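Local coordinates for probable 2-dehydro-3-deoxygalactonokinase DgoK1 (Sinorhizobium meliloti, PDB 3T69), which probably phosphorylates 2-dehydro-3-deoxy-D-galactonate with ATP, giving the 6-phospho sugar acid and ADP, in the breakdown of galactose, at residues H64-M72 / L298-W306; W79-A89 / I108-R117. All blocks are in the same frame, centred on the assembly; numbering follows the deposited sequence.

Contact 1 (H64-M72 / L298-W306)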
ATOM      1  N   HIS B  64      31.613   1.113 -32.822  1.00 61.02           N
ATOM      2  CA  HIS B  64      32.508   1.064 -31.673  1.00 60.01           C
ATOM      3  C   HIS B  64      32.329   2.284 -30.764  1.00 58.81           C
ATOM      4  O   HIS B  64      33.232   2.667 -30.010  1.00 58.52           O
ATOM      5  CB  HIS B  64      33.964   0.939 -32.134  1.00 60.55           C
ATOM      6  CG  HIS B  64      34.194  -0.204 -33.067  1.00 61.51           C
ATOM      7  ND1 HIS B  64      34.072  -1.519 -32.671  1.00 62.44           N
ATOM      8  CD2 HIS B  64      34.508  -0.236 -34.383  1.00 61.82           C
ATOM      9  CE1 HIS B  64      34.316  -2.314 -33.702  1.00 62.69           C
ATOM     10  NE2 HIS B  64      34.571  -1.561 -34.755  1.00 61.78           N
ATOM     11  N   LEU B  65      31.161   2.907 -30.851  1.00 56.89           N
ATOM     12  CA  LEU B  65      30.880   4.022 -29.992  1.00 54.76           C
ATOM     13  C   LEU B  65      30.659   3.362 -28.682  1.00 53.32           C
ATOM     14  O   LEU B  65      29.892   2.407 -28.619  1.00 52.74           O
ATOM     15  CB  LEU B  65      29.622   4.758 -30.445  1.00 55.24           C
ATOM     16  CG  LEU B  65      29.243   5.981 -29.601  1.00 57.14           C
ATOM     17  CD1 LEU B  65      30.139   7.222 -29.884  1.00 55.48           C
ATOM     18  CD2 LEU B  65      27.723   6.287 -29.738  1.00 56.96           C
ATOM     19  N   PRO B  66      31.342   3.855 -27.630  1.00 52.38           N
ATOM     20  CA  PRO B  66      31.253   3.255 -26.301  1.00 51.29           C
ATOM     21  C   PRO B  66      29.894   3.594 -25.703  1.00 50.65           C
ATOM     22  O   PRO B  66      29.177   4.404 -26.278  1.00 51.07           O
ATOM     23  CB  PRO B  66      32.379   3.957 -25.520  1.00 51.34           C
ATOM     24  CG  PRO B  66      32.610   5.234 -26.235  1.00 51.33           C
ATOM     25  CD  PRO B  66      32.064   5.146 -27.613  1.00 51.40           C
ATOM     26  N   ILE B  67      29.558   2.992 -24.556  1.00 49.56           N
ATOM     27  CA  ILE B  67      28.231   3.110 -23.928  1.00 47.34           C
ATOM     28  C   ILE B  67      28.351   3.207 -22.417  1.00 46.86           C
ATOM     29  O   ILE B  67      28.973   2.362 -21.777  1.00 46.09           O
ATOM     30  CB  ILE B  67      27.342   1.907 -24.248  1.00 46.90           C
ATOM     31  CG1 ILE B  67      27.489   1.529 -25.724  1.00 48.31           C
ATOM     32  CG2 ILE B  67      25.916   2.180 -23.888  1.00 43.19           C
ATOM     33  CD1 ILE B  67      26.222   0.921 -26.329  1.00 51.28           C
ATOM     34  N   ILE B  68      27.719   4.239 -21.868  1.00 46.25           N
ATOM     35  CA  ILE B  68      27.663   4.464 -20.452  1.00 46.35           C
ATOM     36  C   ILE B  68      26.191   4.386 -20.029  1.00 46.34           C
ATOM     37  O   ILE B  68      25.320   5.029 -20.624  1.00 46.40           O
ATOM     38  CB  ILE B  68      28.319   5.788 -20.105  1.00 46.05           C
ATOM     39  CG1 ILE B  68      28.442   5.977 -18.594  1.00 46.86           C
ATOM     40  CG2 ILE B  68      27.627   6.912 -20.799  1.00 46.86           C
ATOM     41  CD1 ILE B  68      29.284   4.876 -17.913  1.00 46.39           C
ATOM     42  N   ILE B  69      25.929   3.542 -19.033  1.00 46.25           N
ATOM     43  CA  ILE B  69      24.573   3.213 -18.625  1.00 45.83           C
ATOM     44  C   ILE B  69      24.415   3.316 -17.133  1.00 46.50           C
ATOM     45  O   ILE B  69      25.223   2.781 -16.383  1.00 46.93           O
ATOM     46  CB  ILE B  69      24.197   1.789 -18.980  1.00 45.61           C
ATOM     47  CG1 ILE B  69      24.608   1.446 -20.423  1.00 44.09           C
ATOM     48  CG2 ILE B  69      22.741   1.608 -18.727  1.00 44.56           C
ATOM     49  CD1 ILE B  69      24.245   0.012 -20.862  1.00 41.69           C
ATOM     50  N   CYS B  70      23.364   4.003 -16.705  1.00 46.74           N
ATOM     51  CA  CYS B  70      23.009   4.082 -15.313  1.00 46.80           C
ATOM     52  C   CYS B  70      21.653   3.371 -15.105  1.00 46.43           C
ATOM     53  O   CYS B  70      20.953   3.088 -16.075  1.00 46.85           O
ATOM     54  CB  CYS B  70      22.964   5.561 -14.876  1.00 46.90           C
ATOM     55  SG  CYS B  70      21.568   6.514 -15.522  1.00 50.33           S
ATOM     56  N   GLY B  71      21.293   3.083 -13.849  1.00 45.66           N
ATOM     57  CA  GLY B  71      19.972   2.552 -13.522  1.00 44.30           C
ATOM     58  C   GLY B  71      19.888   1.058 -13.254  1.00 43.62           C
ATOM     59  O   GLY B  71      20.882   0.378 -13.027  1.00 43.57           O
ATOM     60  N   MET B  72      18.673   0.540 -13.316  1.00 43.11           N
ATOM     61  CA  MET B  72      18.409  -0.838 -12.954  1.00 41.67           C
ATOM     62  C   MET B  72      19.037  -1.821 -13.941  1.00 42.58           C
ATOM     63  O   MET B  72      18.935  -3.044 -13.793  1.00 43.01           O
ATOM     64  CB  MET B  72      16.898  -1.060 -12.811  1.00 40.78           C
ATOM     65  CG  MET B  72      16.268  -0.390 -11.614  1.00 37.83           C
ATOM     66  SD  MET B  72      16.889  -0.830  -9.983  1.00 36.86           S
ATOM     67  CE  MET B  72      16.522   0.756  -9.276  1.00 42.48           C
ATOM     68  N   LEU B 298      25.459  11.231 -16.767  1.00 43.28           N
ATOM     69  CA  LEU B 298      26.142  10.352 -17.678  1.00 45.04           C
ATOM     70  C   LEU B 298      27.275  11.080 -18.442  1.00 46.20           C
ATOM     71  O   LEU B 298      28.272  10.461 -18.813  1.00 47.16           O
ATOM     72  CB  LEU B 298      25.185   9.674 -18.664  1.00 44.56           C
ATOM     73  CG  LEU B 298      23.982   8.874 -18.159  1.00 45.55           C
ATOM     74  CD1 LEU B 298      22.830   9.060 -19.101  1.00 45.98           C
ATOM     75  CD2 LEU B 298      24.273   7.414 -18.041  1.00 48.39           C
ATOM     76  N   SER B 299      27.138  12.380 -18.693  1.00 47.35           N
ATOM     77  CA  SER B 299      28.220  13.106 -19.388  1.00 47.49           C
ATOM     78  C   SER B 299      29.485  13.232 -18.508  1.00 46.87           C
ATOM     79  O   SER B 299      30.599  12.946 -18.952  1.00 46.36           O
ATOM     80  CB  SER B 299      27.726  14.462 -19.966  1.00 47.86           C
ATOM     81  OG  SER B 299      28.789  15.405 -20.121  1.00 47.61           O
ATOM     82  N   ALA B 300      29.312  13.605 -17.252  1.00 47.08           N
ATOM     83  CA  ALA B 300      30.477  13.755 -16.390  1.00 48.31           C
ATOM     84  C   ALA B 300      31.254  12.429 -16.214  1.00 49.19           C
ATOM     85  O   ALA B 300      32.478  12.449 -16.014  1.00 50.51           O
ATOM     86  CB  ALA B 300      30.083  14.342 -15.069  1.00 47.77           C
ATOM     87  N   ALA B 301      30.545  11.297 -16.316  1.00 48.36           N
ATOM     88  CA  ALA B 301      31.166   9.984 -16.226  1.00 48.09           C
ATOM     89  C   ALA B 301      31.900   9.639 -17.501  1.00 47.37           C
ATOM     90  O   ALA B 301      33.065   9.265 -17.442  1.00 48.47           O
ATOM     91  CB  ALA B 301      30.127   8.845 -15.826  1.00 47.67           C
ATOM     92  N   ALA B 302      31.222   9.744 -18.630  1.00 46.71           N
ATOM     93  CA  ALA B 302      31.837   9.607 -19.947  1.00 47.16           C
ATOM     94  C   ALA B 302      33.097  10.471 -20.141  1.00 47.93           C
ATOM     95  O   ALA B 302      34.099   9.982 -20.583  1.00 47.53           O
ATOM     96  CB  ALA B 302      30.824   9.913 -21.014  1.00 46.42           C
ATOM     97  N   ARG B 303      33.055  11.752 -19.789  1.00 49.89           N
ATOM     98  CA  ARG B 303      34.219  12.615 -20.012  1.00 51.28           C
ATOM     99  C   ARG B 303      35.370  12.032 -19.198  1.00 51.95           C
ATOM    100  O   ARG B 303      36.544  12.195 -19.576  1.00 52.29           O
ATOM    101  CB  ARG B 303      33.990  14.103 -19.594  1.00 51.62           C
ATOM    102  CG  ARG B 303      33.044  15.037 -20.444  1.00 53.50           C
ATOM    103  CD  ARG B 303      33.074  16.547 -19.889  1.00 61.24           C
ATOM    104  NE  ARG B 303      32.232  17.500 -20.678  1.00 69.81           N
ATOM    105  CZ  ARG B 303      32.245  18.861 -20.620  1.00 71.15           C
ATOM    106  NH1 ARG B 303      33.076  19.531 -19.805  1.00 71.63           N
ATOM    107  NH2 ARG B 303      31.409  19.573 -21.389  1.00 66.98           N
ATOM    108  N   ALA B 304      35.037  11.389 -18.065  1.00 51.89           N
ATOM    109  CA  ALA B 304      36.060  10.950 -17.086  1.00 51.89           C
ATOM    110  C   ALA B 304      36.765   9.641 -17.446  1.00 52.40           C
ATOM    111  O   ALA B 304      37.916   9.430 -17.073  1.00 52.36           O
ATOM    112  CB  ALA B 304      35.509  10.907 -15.647  1.00 50.81           C
ATOM    113  N   ILE B 305      36.107   8.757 -18.176  1.00 53.08           N
ATOM    114  CA  ILE B 305      36.804   7.533 -18.458  1.00 54.20           C
ATOM    115  C   ILE B 305      37.298   7.490 -19.886  1.00 54.15           C
ATOM    116  O   ILE B 305      38.241   6.754 -20.200  1.00 53.57           O
ATOM    117  CB  ILE B 305      36.042   6.265 -17.983  1.00 54.39           C
ATOM    118  CG1 ILE B 305      34.837   5.935 -18.870  1.00 55.24           C
ATOM    119  CG2 ILE B 305      35.634   6.442 -16.511  1.00 55.61           C
ATOM    120  CD1 ILE B 305      33.590   5.552 -18.021  1.00 55.21           C
ATOM    121  N   TRP B 306      36.677   8.300 -20.734  1.00 54.27           N
ATOM    122  CA  TRP B 306      37.133   8.440 -22.123  1.00 54.99           C
ATOM    123  C   TRP B 306      37.400   9.898 -22.407  1.00 55.31           C
ATOM    124  O   TRP B 306      36.743  10.476 -23.260  1.00 54.62           O
ATOM    125  CB  TRP B 306      36.119   7.888 -23.112  1.00 54.14           C
ATOM    126  CG  TRP B 306      35.676   6.481 -22.793  1.00 58.45           C
ATOM    127  CD1 TRP B 306      36.467   5.345 -22.719  1.00 60.00           C
ATOM    128  CD2 TRP B 306      34.336   6.046 -22.490  1.00 59.13           C
ATOM    129  NE1 TRP B 306      35.689   4.245 -22.408  1.00 58.26           N
ATOM    130  CE2 TRP B 306      34.386   4.644 -22.264  1.00 59.44           C
ATOM    131  CE3 TRP B 306      33.104   6.702 -22.391  1.00 58.01           C
ATOM    132  CZ2 TRP B 306      33.245   3.890 -21.945  1.00 60.70           C
ATOM    133  CZ3 TRP B 306      31.969   5.949 -22.074  1.00 58.29           C
ATOM    134  CH2 TRP B 306      32.050   4.560 -21.862  1.00 59.99           C
TER
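I68 of strand 67-71 lies over A302 in the last turns (298-305) of helix 290-305, their CA atoms 6.6 Å apart where the two backbones face each other. The short axes approach to 9.0 Å and run 140° apart in N-to-C direction, so the helix end runs obliquely against the strand, nearer to antiparallel than to parallel. It meets the strand mainly through side chains, some of which reach the strand backbone. I68 points at the helix and meets four of its residues: CG2 leans on the CB atoms of L298 and A302, CG1 on A301 CB, and CD1 on I305 CD1. A chi1 of -173° turns I68 CG1 away from the backbone N and spreads the branches along the helix, whose alanines let the strand come near. One turn back, L298 sends CD2 to within 3.7 Å of I68 O and 3.8 Å of C70 SG. W306, the first residue to leave helical geometry, closes the other end. P66 CB sits 3.7 Å from the centroid of its six-membered ring, 13° off the normal, a CH-pi contact over the face; I305 CG1 covers the opposite face, while I68 CB and I67 O lie at the edge. The indole is thus sandwiched, and its NE1 is satisfied by D107. A serine in place of W306 would probably leave P66 CB and I68 CB without their apolar cover and D107 without its indole N-H partner. This helix-on-sheet packing is consistent with the ASKHA (actin-like ATPase) fold of the family. Strand 67-71 is hydrogen-bonded between strands 9-14 and 108-116; L298 and A302 also touch A11 and Y9 of the former, and T130 of helix 128-139 touches both C70 and L298.

Contact 2 (W79-A89 / I108-R117)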
ATOM      1  N   TRP B  79      20.937  -6.740 -16.110  1.00 47.81           N
ATOM      2  CA  TRP B  79      22.005  -7.132 -17.008  1.00 47.68           C
ATOM      3  C   TRP B  79      23.222  -7.741 -16.323  1.00 47.44           C
ATOM      4  O   TRP B  79      23.611  -8.852 -16.637  1.00 47.80           O
ATOM      5  CB  TRP B  79      22.452  -5.973 -17.887  1.00 47.64           C
ATOM      6  CG  TRP B  79      23.110  -6.457 -19.183  1.00 48.00           C
ATOM      7  CD1 TRP B  79      23.478  -7.746 -19.495  1.00 46.18           C
ATOM      8  CD2 TRP B  79      23.479  -5.649 -20.321  1.00 48.89           C
ATOM      9  NE1 TRP B  79      24.021  -7.783 -20.756  1.00 49.53           N
ATOM     10  CE2 TRP B  79      24.036  -6.517 -21.286  1.00 47.58           C
ATOM     11  CE3 TRP B  79      23.384  -4.275 -20.617  1.00 48.22           C
ATOM     12  CZ2 TRP B  79      24.521  -6.062 -22.503  1.00 45.75           C
ATOM     13  CZ3 TRP B  79      23.846  -3.833 -21.847  1.00 47.20           C
ATOM     14  CH2 TRP B  79      24.405  -4.723 -22.774  1.00 46.02           C
ATOM     15  N   LYS B  80      23.842  -6.983 -15.433  1.00 47.26           N
ATOM     16  CA  LYS B  80      24.968  -7.459 -14.661  1.00 47.24           C
ATOM     17  C   LYS B  80      25.018  -6.637 -13.392  1.00 47.86           C
ATOM     18  O   LYS B  80      24.804  -5.434 -13.438  1.00 48.19           O
ATOM     19  CB  LYS B  80      26.263  -7.306 -15.434  1.00 46.78           C
ATOM     20  CG  LYS B  80      27.406  -8.005 -14.761  1.00 45.25           C
ATOM     21  CD  LYS B  80      28.591  -8.074 -15.659  1.00 44.78           C
ATOM     22  CE  LYS B  80      29.802  -8.518 -14.888  1.00 46.98           C
ATOM     23  NZ  LYS B  80      30.984  -8.190 -15.702  1.00 50.79           N
ATOM     24  N   GLU B  81      25.251  -7.284 -12.254  1.00 48.42           N
ATOM     25  CA  GLU B  81      25.242  -6.568 -10.992  1.00 49.67           C
ATOM     26  C   GLU B  81      26.368  -5.504 -11.007  1.00 49.01           C
ATOM     27  O   GLU B  81      27.546  -5.830 -11.112  1.00 49.37           O
ATOM     28  CB  GLU B  81      25.326  -7.552  -9.795  1.00 49.71           C
ATOM     29  CG  GLU B  81      25.873  -6.933  -8.495  1.00 55.91           C
ATOM     30  CD  GLU B  81      25.288  -7.513  -7.182  1.00 64.16           C
ATOM     31  OE1 GLU B  81      25.617  -6.912  -6.111  1.00 65.11           O
ATOM     32  OE2 GLU B  81      24.515  -8.527  -7.218  1.00 64.99           O
ATOM     33  N   ALA B  82      25.992  -4.235 -10.973  1.00 48.53           N
ATOM     34  CA  ALA B  82      26.955  -3.139 -10.776  1.00 48.37           C
ATOM     35  C   ALA B  82      27.053  -3.017  -9.265  1.00 47.87           C
ATOM     36  O   ALA B  82      26.322  -3.659  -8.552  1.00 49.51           O
ATOM     37  CB  ALA B  82      26.417  -1.863 -11.411  1.00 47.55           C
ATOM     38  N   GLY B  83      27.931  -2.250  -8.691  1.00 47.21           N
ATOM     39  CA  GLY B  83      27.888  -2.363  -7.229  1.00 44.95           C
ATOM     40  C   GLY B  83      27.012  -1.329  -6.577  1.00 43.71           C
ATOM     41  O   GLY B  83      26.016  -0.886  -7.144  1.00 42.94           O
ATOM     42  N   TYR B  84      27.424  -0.921  -5.382  1.00 42.04           N
ATOM     43  CA  TYR B  84      26.838   0.212  -4.724  1.00 40.78           C
ATOM     44  C   TYR B  84      28.023   0.851  -4.055  1.00 40.65           C
ATOM     45  O   TYR B  84      28.930   0.156  -3.584  1.00 41.01           O
ATOM     46  CB  TYR B  84      25.912  -0.211  -3.597  1.00 40.32           C
ATOM     47  CG  TYR B  84      24.557  -0.751  -3.931  1.00 39.85           C
ATOM     48  CD1 TYR B  84      24.178  -2.036  -3.507  1.00 37.37           C
ATOM     49  CD2 TYR B  84      23.615   0.034  -4.609  1.00 37.83           C
ATOM     50  CE1 TYR B  84      22.892  -2.552  -3.794  1.00 37.97           C
ATOM     51  CE2 TYR B  84      22.340  -0.457  -4.895  1.00 38.54           C
ATOM     52  CZ  TYR B  84      21.975  -1.748  -4.480  1.00 40.93           C
ATOM     53  OH  TYR B  84      20.695  -2.210  -4.757  1.00 42.90           O
ATOM     54  N   ILE B  85      28.018   2.169  -3.980  1.00 39.80           N
ATOM     55  CA  ILE B  85      29.023   2.832  -3.207  1.00 39.03           C
ATOM     56  C   ILE B  85      28.243   3.248  -1.998  1.00 40.48           C
ATOM     57  O   ILE B  85      27.084   3.732  -2.076  1.00 39.69           O
ATOM     58  CB  ILE B  85      29.632   4.089  -3.938  1.00 38.59           C
ATOM     59  CG1 ILE B  85      30.381   3.702  -5.210  1.00 34.74           C
ATOM     60  CG2 ILE B  85      30.541   4.894  -2.996  1.00 37.64           C
ATOM     61  CD1 ILE B  85      30.590   4.917  -6.209  1.00 33.80           C
ATOM     62  N   GLU B  86      28.882   3.087  -0.861  1.00 41.74           N
ATOM     63  CA  GLU B  86      28.186   3.337   0.351  1.00 43.11           C
ATOM     64  C   GLU B  86      28.283   4.826   0.759  1.00 43.75           C
ATOM     65  O   GLU B  86      29.218   5.539   0.356  1.00 44.92           O
ATOM     66  CB  GLU B  86      28.595   2.293   1.374  1.00 42.77           C
ATOM     67  CG  GLU B  86      29.760   2.555   2.250  1.00 45.41           C
ATOM     68  CD  GLU B  86      29.692   1.592   3.481  1.00 51.29           C
ATOM     69  OE1 GLU B  86      28.796   1.845   4.361  1.00 49.55           O
ATOM     70  OE2 GLU B  86      30.471   0.569   3.513  1.00 49.20           O
ATOM     71  N   THR B  87      27.267   5.298   1.469  1.00 43.53           N
ATOM     72  CA  THR B  87      27.129   6.683   1.807  1.00 43.87           C
ATOM     73  C   THR B  87      27.712   6.867   3.190  1.00 45.29           C
ATOM     74  O   THR B  87      27.666   5.985   3.993  1.00 45.22           O
ATOM     75  CB  THR B  87      25.644   7.092   1.884  1.00 43.84           C
ATOM     76  OG1 THR B  87      24.970   6.275   2.862  1.00 43.26           O
ATOM     77  CG2 THR B  87      24.985   6.967   0.551  1.00 41.25           C
ATOM     78  N   PRO B  88      28.250   8.038   3.490  1.00 47.14           N
ATOM     79  CA  PRO B  88      28.369   9.186   2.602  1.00 47.53           C
ATOM     80  C   PRO B  88      29.354   8.845   1.493  1.00 47.74           C
ATOM     81  O   PRO B  88      30.303   8.091   1.714  1.00 47.07           O
ATOM     82  CB  PRO B  88      28.935  10.283   3.509  1.00 47.06           C
ATOM     83  CG  PRO B  88      28.710   9.753   4.950  1.00 48.48           C
ATOM     84  CD  PRO B  88      28.913   8.280   4.789  1.00 47.90           C
ATOM     85  N   ALA B  89      29.085   9.377   0.315  1.00 47.77           N
ATOM     86  CA  ALA B  89      29.826   9.029  -0.843  1.00 48.87           C
ATOM     87  C   ALA B  89      30.014  10.296  -1.616  1.00 50.11           C
ATOM     88  O   ALA B  89      29.053  11.073  -1.833  1.00 50.36           O
ATOM     89  CB  ALA B  89      29.045   8.021  -1.685  1.00 48.80           C
ATOM     90  N   ILE B 108      31.464  -1.017 -22.930  1.00 43.97           N
ATOM     91  CA  ILE B 108      30.161  -0.825 -22.284  1.00 42.55           C
ATOM     92  C   ILE B 108      30.379  -0.893 -20.781  1.00 42.12           C
ATOM     93  O   ILE B 108      30.829  -1.918 -20.257  1.00 41.28           O
ATOM     94  CB  ILE B 108      29.153  -1.953 -22.701  1.00 42.12           C
ATOM     95  CG1 ILE B 108      29.083  -2.103 -24.209  1.00 41.40           C
ATOM     96  CG2 ILE B 108      27.758  -1.688 -22.157  1.00 42.60           C
ATOM     97  CD1 ILE B 108      27.893  -2.926 -24.697  1.00 40.91           C
ATOM     98  N   ARG B 109      30.051   0.196 -20.087  1.00 42.48           N
ATOM     99  CA  ARG B 109      30.060   0.225 -18.628  1.00 42.56           C
ATOM    100  C   ARG B 109      28.700   0.595 -18.052  1.00 42.38           C
ATOM    101  O   ARG B 109      27.970   1.417 -18.632  1.00 43.34           O
ATOM    102  CB  ARG B 109      31.058   1.260 -18.131  1.00 42.57           C
ATOM    103  CG  ARG B 109      32.286   1.389 -18.984  1.00 44.78           C
ATOM    104  CD  ARG B 109      33.466   0.788 -18.287  1.00 49.06           C
ATOM    105  NE  ARG B 109      34.681   0.809 -19.090  1.00 48.99           N
ATOM    106  CZ  ARG B 109      35.795   1.425 -18.726  1.00 49.12           C
ATOM    107  NH1 ARG B 109      35.857   2.088 -17.583  1.00 50.14           N
ATOM    108  NH2 ARG B 109      36.850   1.378 -19.508  1.00 48.66           N
ATOM    109  N   ILE B 110      28.401   0.044 -16.876  1.00 42.00           N
ATOM    110  CA  ILE B 110      27.262   0.432 -16.040  1.00 41.10           C
ATOM    111  C   ILE B 110      27.733   1.019 -14.711  1.00 41.49           C
ATOM    112  O   ILE B 110      28.565   0.416 -14.035  1.00 42.04           O
ATOM    113  CB  ILE B 110      26.394  -0.750 -15.634  1.00 40.00           C
ATOM    114  CG1 ILE B 110      26.084  -1.622 -16.830  1.00 41.20           C
ATOM    115  CG2 ILE B 110      25.123  -0.246 -14.958  1.00 39.05           C
ATOM    116  CD1 ILE B 110      24.774  -2.392 -16.691  1.00 41.44           C
ATOM    117  N   LEU B 111      27.149   2.159 -14.335  1.00 40.88           N
ATOM    118  CA  LEU B 111      27.399   2.835 -13.050  1.00 40.38           C
ATOM    119  C   LEU B 111      26.803   2.155 -11.787  1.00 39.76           C
ATOM    120  O   LEU B 111      25.677   1.693 -11.753  1.00 38.33           O
ATOM    121  CB  LEU B 111      26.922   4.306 -13.132  1.00 39.82           C
ATOM    122  CG  LEU B 111      27.426   5.093 -14.373  1.00 41.32           C
ATOM    123  CD1 LEU B 111      26.825   6.496 -14.528  1.00 38.53           C
ATOM    124  CD2 LEU B 111      28.939   5.198 -14.360  1.00 39.55           C
ATOM    125  N   PRO B 112      27.563   2.154 -10.704  1.00 39.95           N
ATOM    126  CA  PRO B 112      26.999   1.608  -9.494  1.00 40.33           C
ATOM    127  C   PRO B 112      25.835   2.477  -8.971  1.00 41.04           C
ATOM    128  O   PRO B 112      25.626   3.599  -9.465  1.00 40.45           O
ATOM    129  CB  PRO B 112      28.185   1.691  -8.545  1.00 40.03           C
ATOM    130  CG  PRO B 112      28.947   2.889  -9.074  1.00 38.46           C
ATOM    131  CD  PRO B 112      28.949   2.590 -10.490  1.00 39.37           C
ATOM    132  N   GLY B 113      25.102   1.959  -7.974  1.00 40.39           N
ATOM    133  CA  GLY B 113      24.164   2.789  -7.229  1.00 39.63           C
ATOM    134  C   GLY B 113      24.784   3.262  -5.923  1.00 38.80           C
ATOM    135  O   GLY B 113      25.967   3.074  -5.713  1.00 38.78           O
ATOM    136  N   LEU B 114      23.980   3.869  -5.055  1.00 38.14           N
ATOM    137  CA  LEU B 114      24.377   4.118  -3.679  1.00 38.44           C
ATOM    138  C   LEU B 114      23.616   3.259  -2.632  1.00 38.44           C
ATOM    139  O   LEU B 114      22.447   2.983  -2.774  1.00 39.07           O
ATOM    140  CB  LEU B 114      24.236   5.610  -3.341  1.00 37.90           C
ATOM    141  CG  LEU B 114      24.911   6.640  -4.260  1.00 37.70           C
ATOM    142  CD1 LEU B 114      24.618   8.052  -3.806  1.00 39.51           C
ATOM    143  CD2 LEU B 114      26.395   6.476  -4.302  1.00 39.12           C
ATOM    144  N   ALA B 115      24.292   2.858  -1.575  1.00 38.49           N
ATOM    145  CA  ALA B 115      23.643   2.162  -0.493  1.00 38.64           C
ATOM    146  C   ALA B 115      23.883   2.880   0.827  1.00 39.36           C
ATOM    147  O   ALA B 115      25.006   3.302   1.116  1.00 39.21           O
ATOM    148  CB  ALA B 115      24.137   0.730  -0.393  1.00 38.42           C
ATOM    149  N   GLN B 116      22.813   3.004   1.606  1.00 39.73           N
ATOM    150  CA  GLN B 116      22.901   3.411   2.969  1.00 41.38           C
ATOM    151  C   GLN B 116      22.852   2.128   3.793  1.00 41.94           C
ATOM    152  O   GLN B 116      21.851   1.431   3.817  1.00 42.21           O
ATOM    153  CB  GLN B 116      21.753   4.363   3.285  1.00 41.49           C
ATOM    154  CG  GLN B 116      21.968   5.183   4.552  1.00 42.28           C
ATOM    155  CD  GLN B 116      20.847   6.196   4.807  1.00 44.36           C
ATOM    156  OE1 GLN B 116      21.105   7.398   4.889  1.00 44.48           O
ATOM    157  NE2 GLN B 116      19.589   5.707   4.939  1.00 42.90           N
ATOM    158  N   ARG B 117      23.965   1.783   4.423  1.00 42.90           N
ATOM    159  CA  ARG B 117      24.102   0.490   5.114  1.00 43.84           C
ATOM    160  C   ARG B 117      23.576   0.436   6.565  1.00 44.70           C
ATOM    161  O   ARG B 117      23.403  -0.633   7.122  1.00 44.50           O
ATOM    162  CB  ARG B 117      25.549  -0.008   5.030  1.00 43.15           C
ATOM    163  CG  ARG B 117      25.898  -0.522   3.645  1.00 44.74           C
ATOM    164  CD  ARG B 117      27.155  -1.417   3.591  1.00 47.88           C
ATOM    165  NE  ARG B 117      26.926  -2.522   2.650  1.00 49.10           N
ATOM    166  CZ  ARG B 117      26.530  -3.740   3.023  1.00 50.20           C
ATOM    167  NH1 ARG B 117      26.372  -4.030   4.332  1.00 48.62           N
ATOM    168  NH2 ARG B 117      26.296  -4.671   2.090  1.00 49.43           N
TER
HETATM  169  O   HOH W   1      26.371   3.443   4.904  1.00 35.91           O
HETATM  170  O   HOH W   2      24.077   7.433   5.359  1.00 39.26           O
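Y84 turns CG beside its backbone N (chi1 -76°), which brings the ring edge to G113 C and CD2 to 3.7 Å from L114 O; its CB already lies 3.8 Å from A115 CB through the strand pairing. T87 has OG1 between its backbone N and carbonyl carbon (chi1 58°), which sets the hydroxyl over Q116 CA and CG2 toward L114 CB. The backbones form a parallel strand pair at the subunit interface, Y84 with G113, I85 with L114 and E86 with A115. Its four N-H···O bonds alternate in direction: G113 N to G83 O, I85 N to G113 O (2.8 Å), A115 N to I85 O and T87 N to A115 O. On the face opposite Y84, I85 CD1 rests on P112 CG at 3.9 Å, and L114 CD2 fits between I85 CB and A89 CB. Before the ladder, A82 CB packs on I110 CG2, and W79, stacked on F48, touches I108 and I110. At the far end one water donates to E86 OE1 and T87 O and accepts from R117 N, while a second accepts from T87 OG1 and donates to Q116 OE1, which F166 N also holds. E86 OE1 lies against the aliphatic part of R117, 3.7 Å from CD, but the charged groups do not pair: OE2 and NE are 4.8 Å apart. R117 NH1 forms a salt bridge with a sulfate, and its NH2 a weak hydrogen bond to L228 O of the second subunit, on which Y84 and A115 also pack. The chemistry thus runs from an apolar start to an end where two waters and charged side chains meet, the carboxylate probably tempering the arginine's charge only from a distance.

Contacts 1 and 2 share one sheet, their centres 14 Å apart. Strand 67-71 of contact 1 runs parallel to strand 108-116 of contact 2, with probable hydrogen bonds from R109 N to I67 O (3.0 Å) and from L111 N to I69 O (2.9 Å). I68 CD1, 3.6 Å from L111 CD2, continues the same apolar layer under the helix onto strand 108-116. Contact 1 covers one face of this sheet with the last helix of the chain, 290-305, whereas contact 2 adds strand 84-86 beside the second half of strand 108-116 and reaches the subunit interface. The sulfate at R117 belongs to contact 2; it probably comes from the crystallisation liquor and by itself defines no substrate site.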